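Alpha-galactosidase (Umbelopsis vinacea, PDB 3A5V) hydrolyses terminal alpha-galactosidic linkages as a tetrameric glycoside hydrolase of family 27, built from a beta/alpha barrel and a C-terminal beta domain. Local coordinates at residues E253-Y258 against K282-N287; D362-K367 against V385-F390; N303-K308 against I344-L349. One frame throughout, in Å; residues are numbered along the deposited sequence.

Interaction 1 (E253-Y258 against K282-N287); sequences EYRVHY and KEIIMN
Ile284 projects between Tyr258 and Arg255, and its two branches serve different partners. Ile284 CG2, lying anti to the backbone N, packs against the root of the tyrosine, 3.5 Å from Tyr258 CB. CD1 reaches the arginine and sits over one face of the guanidinium, offset toward its rim, with 3.7 Å between Ile284 CD1 and Arg255 NH1. The peptide oxygen of the same isoleucine belongs to this first shell: Ile284 O stands 3.5 Å above the plane of the Tyr258 ring and over its centre. Ile285 adds a second apolar touch to that ring, its CG2 lying 4.0 Å from Tyr258 CE2.

The polar part lies at the guanidinium edge. Arg255 NH2 points almost straight at Glu283 OE2 (N-H...O angle 175°), but the separation of 3.4 Å makes this a weak hydrogen bond within a long salt bridge. The carboxylate is turned 47° from the guanidinium plane. A water supplies a tighter link, accepting from Arg255 NH1 at 2.9 Å and lying 2.6 Å from Glu283 OE2.

Further out, several residues fix the orientation of these groups. Arg255 NE forms a salt bridge with Glu252, and Glu283 OE1 is bonded to Gln251, so both charged ends are also tied to the beginning of helix 251-263. The hydroxyl of Tyr258 is hydrogen-bonded to that of Tyr45, which also bonds Ile285 O. Val290 and Ile291 of helix 288-294 pack on the tyrosine side chain.

With its apolar centre and charged rim, the contact packs helix 251-263 directly against helix 279-285, the two being linked along the chain through strand 268-270, an arrangement that belongs to neighbouring helices in the outer helical layer of a beta/alpha (TIM) barrel.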
loop_
_atom_site.group_PDB
_atom_site.type_symbol
_atom_site.label_atom_id
_atom_site.label_comp_id
_atom_site.label_asym_id
_atom_site.label_seq_id
_atom_site.Cartn_x
_atom_site.Cartn_y
_atom_site.Cartn_z
ATOM N N GLU A 253 6.145 -31.538 14.145
ATOM C CA GLU A 253 6.259 -30.315 13.328
ATOM C C GLU A 253 6.317 -30.620 11.823
ATOM O O GLU A 253 5.631 -29.969 11.055
ATOM C CB GLU A 253 7.468 -29.489 13.754
ATOM C CG GLU A 253 7.252 -28.803 15.096
ATOM C CD GLU A 253 8.523 -28.194 15.690
ATOM O OE1 GLU A 253 9.656 -28.568 15.302
ATOM O OE2 GLU A 253 8.365 -27.333 16.567
ATOM N N TYR A 254 7.141 -31.595 11.409
ATOM C CA TYR A 254 7.161 -32.042 10.005
ATOM C C TYR A 254 5.822 -32.617 9.562
ATOM O O TYR A 254 5.411 -32.429 8.404
ATOM C CB TYR A 254 8.258 -33.086 9.739
ATOM C CG TYR A 254 9.648 -32.487 9.688
ATOM C CD1 TYR A 254 9.881 -31.261 9.036
ATOM C CD2 TYR A 254 10.733 -33.140 10.297
ATOM C CE1 TYR A 254 11.166 -30.694 8.997
ATOM C CE2 TYR A 254 12.031 -32.583 10.264
ATOM C CZ TYR A 254 12.233 -31.366 9.615
ATOM O OH TYR A 254 13.505 -30.818 9.600
ATOM N N ARG A 255 5.149 -33.336 10.464
ATOM C CA ARG A 255 3.841 -33.872 10.112
ATOM C C ARG A 255 2.860 -32.733 9.812
ATOM O O ARG A 255 2.065 -32.810 8.871
ATOM C CB ARG A 255 3.295 -34.790 11.218
ATOM C CG ARG A 255 2.037 -35.553 10.786
ATOM C CD ARG A 255 1.342 -36.206 11.980
ATOM N NE ARG A 255 2.247 -37.029 12.787
ATOM C CZ ARG A 255 2.693 -38.235 12.443
ATOM N NH1 ARG A 255 2.352 -38.782 11.269
ATOM N NH2 ARG A 255 3.497 -38.898 13.278
ATOM N N VAL A 256 2.921 -31.669 10.615
ATOM C CA VAL A 256 2.060 -30.510 10.395
ATOM C C VAL A 256 2.343 -29.854 9.049
ATOM O O VAL A 256 1.439 -29.589 8.258
ATOM C CB VAL A 256 2.209 -29.478 11.554
ATOM C CG1 VAL A 256 1.356 -28.191 11.277
ATOM C CG2 VAL A 256 1.772 -30.108 12.804
ATOM N N HIS A 257 3.620 -29.601 8.816
ATOM C CA HIS A 257 4.148 -29.014 7.593
ATOM C C HIS A 257 3.663 -29.815 6.375
ATOM O O HIS A 257 2.991 -29.266 5.493
ATOM C CB HIS A 257 5.682 -28.981 7.777
ATOM C CG HIS A 257 6.487 -28.651 6.552
ATOM N ND1 HIS A 257 6.157 -27.648 5.668
ATOM C CD2 HIS A 257 7.680 -29.146 6.134
ATOM C CE1 HIS A 257 7.091 -27.564 4.735
ATOM N NE2 HIS A 257 8.031 -28.457 5.001
ATOM N N TYR A 258 3.914 -31.124 6.377
ATOM C CA TYR A 258 3.503 -31.967 5.247
ATOM C C TYR A 258 1.973 -31.987 5.061
ATOM O O TYR A 258 1.465 -31.888 3.939
ATOM C CB TYR A 258 4.052 -33.395 5.430
ATOM C CG TYR A 258 3.930 -34.254 4.191
ATOM C CD1 TYR A 258 2.740 -34.930 3.912
ATOM C CD2 TYR A 258 4.992 -34.371 3.290
ATOM C CE1 TYR A 258 2.590 -35.702 2.771
ATOM C CE2 TYR A 258 4.862 -35.167 2.130
ATOM C CZ TYR A 258 3.648 -35.825 1.886
ATOM O OH TYR A 258 3.484 -36.625 0.767
ATOM N N LYS A 282 10.332 -41.483 6.184
ATOM C CA LYS A 282 9.443 -42.301 5.337
ATOM C C LYS A 282 8.007 -42.245 5.860
ATOM O O LYS A 282 7.065 -42.174 5.090
ATOM C CB LYS A 282 9.908 -43.763 5.303
ATOM C CG LYS A 282 11.226 -44.019 4.576
ATOM C CD LYS A 282 11.601 -45.528 4.638
ATOM C CE LYS A 282 12.895 -45.794 3.865
ATOM N NZ LYS A 282 13.409 -47.205 4.047
ATOM N N GLU A 283 7.852 -42.289 7.183
ATOM C CA GLU A 283 6.523 -42.216 7.808
ATOM C C GLU A 283 5.751 -40.973 7.348
ATOM O O GLU A 283 4.532 -41.033 7.119
ATOM C CB GLU A 283 6.662 -42.237 9.336
ATOM C CG GLU A 283 5.332 -42.273 10.079
ATOM C CD GLU A 283 5.483 -42.327 11.600
ATOM O OE1 GLU A 283 6.565 -42.736 12.102
ATOM O OE2 GLU A 283 4.507 -41.940 12.285
ATOM N N ILE A 284 6.464 -39.855 7.204
ATOM C CA ILE A 284 5.838 -38.578 6.794
ATOM C C ILE A 284 5.634 -38.449 5.267
ATOM O O ILE A 284 4.586 -37.988 4.799
ATOM C CB ILE A 284 6.636 -37.341 7.335
ATOM C CG1 ILE A 284 6.807 -37.391 8.877
ATOM C CG2 ILE A 284 5.981 -35.992 6.870
ATOM C CD1 ILE A 284 5.476 -37.451 9.699
ATOM N N ILE A 285 6.624 -38.863 4.481
ATOM C CA ILE A 285 6.564 -38.584 3.037
ATOM C C ILE A 285 6.063 -39.760 2.181
ATOM O O ILE A 285 5.879 -39.605 0.970
ATOM C CB ILE A 285 7.899 -38.013 2.482
ATOM C CG1 ILE A 285 8.999 -39.097 2.433
ATOM C CG2 ILE A 285 8.326 -36.732 3.295
ATOM C CD1 ILE A 285 10.319 -38.634 1.778
ATOM N N MET A 286 5.868 -40.931 2.791
ATOM C CA MET A 286 5.472 -42.105 1.996
ATOM C C MET A 286 4.127 -42.680 2.393
ATOM O O MET A 286 3.884 -43.883 2.227
ATOM C CB MET A 286 6.550 -43.211 2.036
ATOM C CG MET A 286 7.936 -42.764 1.555
ATOM S SD MET A 286 9.042 -44.210 1.503
ATOM C CE MET A 286 10.564 -43.479 0.896
ATOM N N ASN A 287 3.251 -41.830 2.913
ATOM C CA ASN A 287 1.933 -42.290 3.332
ATOM C C ASN A 287 0.963 -42.076 2.174
ATOM O O ASN A 287 0.591 -40.942 1.878
ATOM C CB ASN A 287 1.490 -41.537 4.601
ATOM C CG ASN A 287 0.129 -42.005 5.129
ATOM O OD1 ASN A 287 -0.803 -42.231 4.355
ATOM N ND2 ASN A 287 0.012 -42.136 6.454
HETATM O O HOH W 1 2.417 -41.650 10.824
#

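Interaction 2 (D362-K367 against V385-F390); sequences DLWKQK and VRLLKF
Asp362 and Leu363 meet segment 385-390 of strand 384-390 most closely where strand 358-362 ends. Asp362 and Leu388 form an antiparallel non-hydrogen-bonded pair with CA atoms 4.8 Å apart. One residue on, Leu363 N donates to Leu387 O at 3.0 Å (N-H...O angle 167°). The tight part has an apolar side: Leu363 CB lies 3.9 Å from Leu387 CD2, and Trp364 brings CD1 to 3.6 Å from Leu387 CB. The indole NE1 is bonded to Thr259 of helix 251-263, and the ring makes a cation-pi contact with Arg255, so the tryptophan reaches over to the barrel.

Its polar side is equally close. Two bends in the Arg386 chain (chi2 -66°, chi3 -68°) turn its NE/NH2 edge to buried Asp362, and both nitrogens grip one atom, with 2.8 Å from Arg386 NH2 to Asp362 OD2. The two flat groups are nearly coplanar. A water donates to Asp362 OD1 and accepts from Leu387 N, bridging the segments.

The loose, solvent side belongs to exposed Lys365, whose CE lies over a guanidinium face, 3.4 Å from Arg386 NH2. Lys365 NZ and Arg386 NE are 4.4 Å apart, a like-charge pair that the Asp362 carboxylate probably helps to offset.

Asp362 OD1 also accepts from Lys365 N at 3.1 Å, from above the carboxylate plane. This is an Asx motif; separately, Gln366 and Lys367 opposite Asp362 make a G1 beta bulge, in the turn between strands 358-362 and 367-372 of the C-terminal beta-sandwich domain.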
loop_
_atom_site.group_PDB
_atom_site.type_symbol
_atom_site.label_atom_id
_atom_site.label_comp_id
_atom_site.label_asym_id
_atom_site.label_seq_id
_atom_site.Cartn_x
_atom_site.Cartn_y
_atom_site.Cartn_z
ATOM N N ASP A 362 -8.425 -41.867 10.534
ATOM C CA ASP A 362 -7.199 -41.121 10.801
ATOM C C ASP A 362 -6.208 -41.531 9.718
ATOM O O ASP A 362 -5.785 -42.697 9.664
ATOM C CB ASP A 362 -6.669 -41.436 12.205
ATOM C CG ASP A 362 -5.449 -40.597 12.594
ATOM O OD1 ASP A 362 -4.543 -40.376 11.743
ATOM O OD2 ASP A 362 -5.389 -40.164 13.768
ATOM N N LEU A 363 -5.848 -40.573 8.857
ATOM C CA LEU A 363 -5.036 -40.862 7.666
ATOM C C LEU A 363 -3.557 -41.121 7.943
ATOM O O LEU A 363 -2.899 -41.872 7.200
ATOM C CB LEU A 363 -5.196 -39.754 6.615
ATOM C CG LEU A 363 -6.618 -39.547 6.075
ATOM C CD1 LEU A 363 -6.544 -38.641 4.860
ATOM C CD2 LEU A 363 -7.322 -40.891 5.711
ATOM N N TRP A 364 -3.028 -40.501 8.993
ATOM C CA TRP A 364 -1.645 -40.772 9.419
ATOM C C TRP A 364 -1.509 -42.159 10.032
ATOM O O TRP A 364 -0.573 -42.896 9.706
ATOM C CB TRP A 364 -1.137 -39.706 10.404
ATOM C CG TRP A 364 -0.776 -38.423 9.678
ATOM C CD1 TRP A 364 -1.372 -37.196 9.825
ATOM C CD2 TRP A 364 0.232 -38.264 8.666
ATOM N NE1 TRP A 364 -0.791 -36.282 8.981
ATOM C CE2 TRP A 364 0.200 -36.903 8.259
ATOM C CE3 TRP A 364 1.177 -39.131 8.083
ATOM C CZ2 TRP A 364 1.064 -36.384 7.279
ATOM C CZ3 TRP A 364 2.044 -38.615 7.095
ATOM C CH2 TRP A 364 1.979 -37.251 6.706
ATOM N N LYS A 365 -2.442 -42.493 10.923
ATOM C CA LYS A 365 -2.460 -43.803 11.594
ATOM C C LYS A 365 -2.958 -44.887 10.650
ATOM O O LYS A 365 -2.675 -46.083 10.855
ATOM C CB LYS A 365 -3.296 -43.735 12.883
ATOM C CG LYS A 365 -2.648 -42.855 13.951
ATOM C CD LYS A 365 -3.550 -42.523 15.164
ATOM C CE LYS A 365 -3.229 -41.106 15.706
ATOM N NZ LYS A 365 -1.884 -40.979 16.339
ATOM N N GLN A 366 -3.652 -44.457 9.594
ATOM C CA GLN A 366 -4.299 -45.349 8.624
ATOM C C GLN A 366 -5.231 -46.343 9.340
ATOM O O GLN A 366 -5.118 -47.570 9.191
ATOM C CB GLN A 366 -3.265 -46.054 7.741
ATOM C CG GLN A 366 -2.370 -45.095 6.933
ATOM C CD GLN A 366 -1.480 -45.825 5.943
ATOM O OE1 GLN A 366 -1.101 -46.974 6.168
ATOM N NE2 GLN A 366 -1.155 -45.168 4.837
ATOM N N LYS A 367 -6.144 -45.795 10.137
ATOM C CA LYS A 367 -7.132 -46.614 10.824
ATOM C C LYS A 367 -8.444 -45.863 10.984
ATOM O O LYS A 367 -8.463 -44.630 11.114
ATOM C CB LYS A 367 -6.616 -47.078 12.187
ATOM C CG LYS A 367 -6.444 -45.971 13.190
ATOM C CD LYS A 367 -6.174 -46.509 14.587
ATOM C CE LYS A 367 -5.940 -45.354 15.559
ATOM N NZ LYS A 367 -5.375 -45.848 16.845
ATOM N N VAL A 385 -0.855 -31.905 14.324
ATOM C CA VAL A 385 -2.112 -32.061 13.580
ATOM C C VAL A 385 -2.749 -33.416 13.845
ATOM O O VAL A 385 -2.058 -34.371 14.202
ATOM C CB VAL A 385 -1.927 -31.912 12.019
ATOM C CG1 VAL A 385 -1.670 -30.426 11.618
ATOM C CG2 VAL A 385 -0.825 -32.879 11.478
ATOM N N ARG A 386 -4.069 -33.480 13.685
ATOM C CA ARG A 386 -4.739 -34.745 13.384
ATOM C C ARG A 386 -5.398 -34.551 12.020
ATOM O O ARG A 386 -6.093 -33.553 11.802
ATOM C CB ARG A 386 -5.779 -35.141 14.451
ATOM C CG ARG A 386 -5.181 -35.414 15.855
ATOM C CD ARG A 386 -4.261 -36.653 15.885
ATOM N NE ARG A 386 -4.992 -37.909 15.674
ATOM C CZ ARG A 386 -5.668 -38.562 16.625
ATOM N NH1 ARG A 386 -5.719 -38.082 17.871
ATOM N NH2 ARG A 386 -6.295 -39.697 16.325
ATOM N N LEU A 387 -5.151 -35.497 11.120
ATOM C CA LEU A 387 -5.614 -35.437 9.741
ATOM C C LEU A 387 -6.683 -36.508 9.561
ATOM O O LEU A 387 -6.389 -37.716 9.679
ATOM C CB LEU A 387 -4.444 -35.691 8.767
ATOM C CG LEU A 387 -4.824 -35.874 7.288
ATOM C CD1 LEU A 387 -5.555 -34.648 6.742
ATOM C CD2 LEU A 387 -3.609 -36.204 6.423
ATOM N N LEU A 388 -7.907 -36.068 9.271
ATOM C CA LEU A 388 -9.068 -36.948 9.277
ATOM C C LEU A 388 -9.737 -36.972 7.927
ATOM O O LEU A 388 -9.774 -35.944 7.217
ATOM C CB LEU A 388 -10.111 -36.482 10.318
ATOM C CG LEU A 388 -9.587 -36.170 11.728
ATOM C CD1 LEU A 388 -10.703 -35.544 12.584
ATOM C CD2 LEU A 388 -8.995 -37.428 12.395
ATOM N N LYS A 389 -10.280 -38.139 7.581
ATOM C CA LYS A 389 -11.198 -38.247 6.455
ATOM C C LYS A 389 -12.573 -38.715 6.924
ATOM O O LYS A 389 -12.703 -39.770 7.556
ATOM C CB LYS A 389 -10.648 -39.203 5.385
ATOM C CG LYS A 389 -11.539 -39.285 4.128
ATOM C CD LYS A 389 -10.980 -40.308 3.149
ATOM C CE LYS A 389 -11.876 -40.471 1.922
ATOM N NZ LYS A 389 -11.258 -41.453 1.001
ATOM N N PHE A 390 -13.587 -37.912 6.607
ATOM C CA PHE A 390 -14.985 -38.251 6.875
ATOM C C PHE A 390 -15.495 -39.003 5.664
ATOM O O PHE A 390 -15.388 -38.503 4.538
ATOM C CB PHE A 390 -15.815 -36.977 7.116
ATOM C CG PHE A 390 -15.680 -36.413 8.519
ATOM C CD1 PHE A 390 -14.455 -35.935 8.981
ATOM C CD2 PHE A 390 -16.782 -36.363 9.364
ATOM C CE1 PHE A 390 -14.317 -35.416 10.304
ATOM C CE2 PHE A 390 -16.675 -35.851 10.662
ATOM C CZ PHE A 390 -15.433 -35.381 11.144
HETATM O O HOH W 2 -3.732 -37.792 12.347
#

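Interaction 3 (N303-K308 against I344-L349); sequences NRIWVK and IWVYNL
Ile305 meets Val346 and Tyr347 at the margin of the C-terminal beta-sandwich domain, where edge strand 303-308 of its six-stranded antiparallel sheet faces the 3-10 turn 346-348. The backbones stay well separated, the nearest CA atoms, those of Ile305 and Ile344, being 7.4 Å apart. No hydrogen bond crosses between the segments, and side chains carry the contact.

The apolar contacts centre on Ile305. With CG1 anti to the carbonyl carbon (chi1 -58°), Ile305 CD1 swings toward the turn and meets Val346 tip to tip, 3.9 Å from Val346 CG1. Passing alongside the tyrosine, Ile305 CD1 is also 3.9 Å from Tyr347 CE2. Val346 CG1 in turn lies over the centre of the Tyr347 ring, 3.8 Å above its plane, so the turn itself helps to fix the ring.

The polar partners of Tyr347 come from the second subunit of the tetramer. Tyr347 OH is hydrogen-bonded to Asp198 of that subunit, whose Arg214 makes a cation-pi contact with the ring; as a further bond, Arg196 of the same subunit reaches Ile305 O. A leucine in place of Tyr347 would probably leave Asp198 of the second subunit without its hydroxyl mate and Arg214 without its aromatic face.

Asn303 adds a van der Waals contact: its amide is turned 83° from the ring plane, and Asn303 OD1 lies 3.9 Å from Tyr347 CE2.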
loop_
_atom_site.group_PDB
_atom_site.type_symbol
_atom_site.label_atom_id
_atom_site.label_comp_id
_atom_site.label_asym_id
_atom_site.label_seq_id
_atom_site.Cartn_x
_atom_site.Cartn_y
_atom_site.Cartn_z
ATOM N N ASN A 303 -10.160 -25.422 3.442
ATOM C CA ASN A 303 -10.314 -24.041 3.923
ATOM C C ASN A 303 -10.083 -23.941 5.426
ATOM O O ASN A 303 -10.446 -24.863 6.152
ATOM C CB ASN A 303 -11.738 -23.518 3.615
ATOM C CG ASN A 303 -12.080 -23.605 2.139
ATOM O OD1 ASN A 303 -13.072 -24.240 1.731
ATOM N ND2 ASN A 303 -11.250 -22.997 1.328
ATOM N N ARG A 304 -9.509 -22.828 5.903
ATOM C CA ARG A 304 -9.392 -22.625 7.350
ATOM C C ARG A 304 -10.730 -22.078 7.900
ATOM O O ARG A 304 -11.132 -20.952 7.598
ATOM C CB ARG A 304 -8.204 -21.710 7.719
ATOM C CG ARG A 304 -7.975 -21.585 9.241
ATOM C CD ARG A 304 -6.570 -21.097 9.585
ATOM N NE ARG A 304 -6.415 -19.643 9.490
ATOM C CZ ARG A 304 -5.240 -19.004 9.558
ATOM N NH1 ARG A 304 -4.095 -19.678 9.680
ATOM N NH2 ARG A 304 -5.209 -17.683 9.462
ATOM N N ILE A 305 -11.401 -22.889 8.704
ATOM C CA ILE A 305 -12.751 -22.608 9.196
ATOM C C ILE A 305 -12.721 -21.645 10.390
ATOM O O ILE A 305 -13.530 -20.720 10.456
ATOM C CB ILE A 305 -13.477 -23.926 9.597
ATOM C CG1 ILE A 305 -13.532 -24.874 8.395
ATOM C CG2 ILE A 305 -14.910 -23.649 10.149
ATOM C CD1 ILE A 305 -14.082 -24.213 7.096
ATOM N N TRP A 306 -11.781 -21.855 11.304
ATOM C CA TRP A 306 -11.573 -20.917 12.407
ATOM C C TRP A 306 -10.166 -20.934 12.963
ATOM O O TRP A 306 -9.381 -21.869 12.716
ATOM C CB TRP A 306 -12.594 -21.102 13.556
ATOM C CG TRP A 306 -12.829 -22.509 14.122
ATOM C CD1 TRP A 306 -13.989 -23.223 14.020
ATOM C CD2 TRP A 306 -11.941 -23.310 14.943
ATOM N NE1 TRP A 306 -13.885 -24.412 14.705
ATOM C CE2 TRP A 306 -12.632 -24.503 15.258
ATOM C CE3 TRP A 306 -10.625 -23.148 15.414
ATOM C CZ2 TRP A 306 -12.064 -25.524 16.045
ATOM C CZ3 TRP A 306 -10.053 -24.164 16.192
ATOM C CH2 TRP A 306 -10.777 -25.344 16.494
ATOM N N VAL A 307 -9.855 -19.862 13.689
ATOM C CA VAL A 307 -8.677 -19.776 14.549
ATOM C C VAL A 307 -9.197 -19.472 15.961
ATOM O O VAL A 307 -9.978 -18.529 16.143
ATOM C CB VAL A 307 -7.700 -18.637 14.119
ATOM C CG1 VAL A 307 -6.500 -18.535 15.101
ATOM C CG2 VAL A 307 -7.166 -18.875 12.733
ATOM N N LYS A 308 -8.789 -20.271 16.943
ATOM C CA LYS A 308 -9.189 -20.049 18.338
ATOM C C LYS A 308 -7.922 -20.110 19.177
ATOM O O LYS A 308 -7.408 -21.188 19.454
ATOM C CB LYS A 308 -10.197 -21.104 18.813
ATOM C CG LYS A 308 -11.563 -21.049 18.108
ATOM C CD LYS A 308 -12.445 -22.251 18.508
ATOM C CE LYS A 308 -13.821 -22.208 17.808
ATOM N NZ LYS A 308 -14.666 -23.370 18.269
ATOM N N ILE A 344 -17.449 -27.932 10.316
ATOM C CA ILE A 344 -16.881 -28.696 9.191
ATOM C C ILE A 344 -17.580 -28.359 7.863
ATOM O O ILE A 344 -16.910 -28.200 6.823
ATOM C CB ILE A 344 -16.873 -30.226 9.475
ATOM C CG1 ILE A 344 -15.898 -30.531 10.632
ATOM C CG2 ILE A 344 -16.472 -31.043 8.205
ATOM C CD1 ILE A 344 -16.119 -31.911 11.316
ATOM N N TRP A 345 -18.916 -28.249 7.911
ATOM C CA TRP A 345 -19.721 -27.878 6.736
ATOM C C TRP A 345 -20.347 -26.466 6.861
ATOM O O TRP A 345 -21.480 -26.227 6.404
ATOM C CB TRP A 345 -20.794 -28.959 6.448
ATOM C CG TRP A 345 -20.150 -30.243 5.964
ATOM C CD1 TRP A 345 -19.695 -30.498 4.706
ATOM C CD2 TRP A 345 -19.864 -31.410 6.737
ATOM N NE1 TRP A 345 -19.155 -31.758 4.637
ATOM C CE2 TRP A 345 -19.243 -32.345 5.868
ATOM C CE3 TRP A 345 -20.073 -31.766 8.080
ATOM C CZ2 TRP A 345 -18.822 -33.605 6.295
ATOM C CZ3 TRP A 345 -19.654 -33.021 8.512
ATOM C CH2 TRP A 345 -19.043 -33.934 7.613
ATOM N N VAL A 346 -19.597 -25.528 7.452
ATOM C CA VAL A 346 -20.099 -24.158 7.652
ATOM C C VAL A 346 -20.687 -23.505 6.383
ATOM O O VAL A 346 -21.727 -22.856 6.464
ATOM C CB VAL A 346 -19.041 -23.205 8.337
ATOM C CG1 VAL A 346 -17.742 -23.070 7.501
ATOM C CG2 VAL A 346 -19.654 -21.818 8.674
ATOM N N TYR A 347 -20.041 -23.683 5.225
ATOM C CA TYR A 347 -20.485 -22.994 4.013
ATOM C C TYR A 347 -21.803 -23.566 3.485
ATOM O O TYR A 347 -22.478 -22.932 2.661
ATOM C CB TYR A 347 -19.382 -22.965 2.944
ATOM C CG TYR A 347 -18.091 -22.371 3.498
ATOM C CD1 TYR A 347 -18.073 -21.079 4.050
ATOM C CD2 TYR A 347 -16.906 -23.111 3.500
ATOM C CE1 TYR A 347 -16.903 -20.548 4.597
ATOM C CE2 TYR A 347 -15.724 -22.576 4.009
ATOM C CZ TYR A 347 -15.739 -21.304 4.568
ATOM O OH TYR A 347 -14.578 -20.794 5.081
ATOM N N ASN A 348 -22.170 -24.749 3.985
ATOM C CA ASN A 348 -23.461 -25.360 3.642
ATOM C C ASN A 348 -24.612 -24.995 4.571
ATOM O O ASN A 348 -25.746 -25.379 4.305
ATOM C CB ASN A 348 -23.348 -26.886 3.572
ATOM C CG ASN A 348 -22.441 -27.352 2.454
ATOM O OD1 ASN A 348 -21.280 -27.703 2.689
ATOM N ND2 ASN A 348 -22.966 -27.378 1.239
ATOM N N LEU A 349 -24.338 -24.291 5.669
ATOM C CA LEU A 349 -25.412 -23.951 6.613
ATOM C C LEU A 349 -26.530 -23.159 5.909
ATOM O O LEU A 349 -26.239 -22.314 5.048
ATOM C CB LEU A 349 -24.859 -23.172 7.814
ATOM C CG LEU A 349 -23.992 -23.992 8.767
ATOM C CD1 LEU A 349 -23.284 -23.063 9.739
ATOM C CD2 LEU A 349 -24.829 -25.061 9.519
#

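Along the chain, interaction 1 closes within the barrel before the other two open, and interaction 3 then closes before interaction 2 opens. Interactions 1 and 2 are neighbours in space, with centres 12 Å apart, and they touch directly: Asn287 ND2 hydrogen-bonds Leu363 O, and its OD1 takes a weak bond from Gln366 NE2, joining the barrel to the C-terminal domain. Interactions 2 and 3 have centres 19 Å apart and reach the same six-stranded sheet; Phe390 packs on Ile344 and Trp345 between them. Interactions 1 and 3 do not touch, their nearest atoms being about 10 Å apart. In space, the contacts run from barrel helices through the domain junction to the subunit interface.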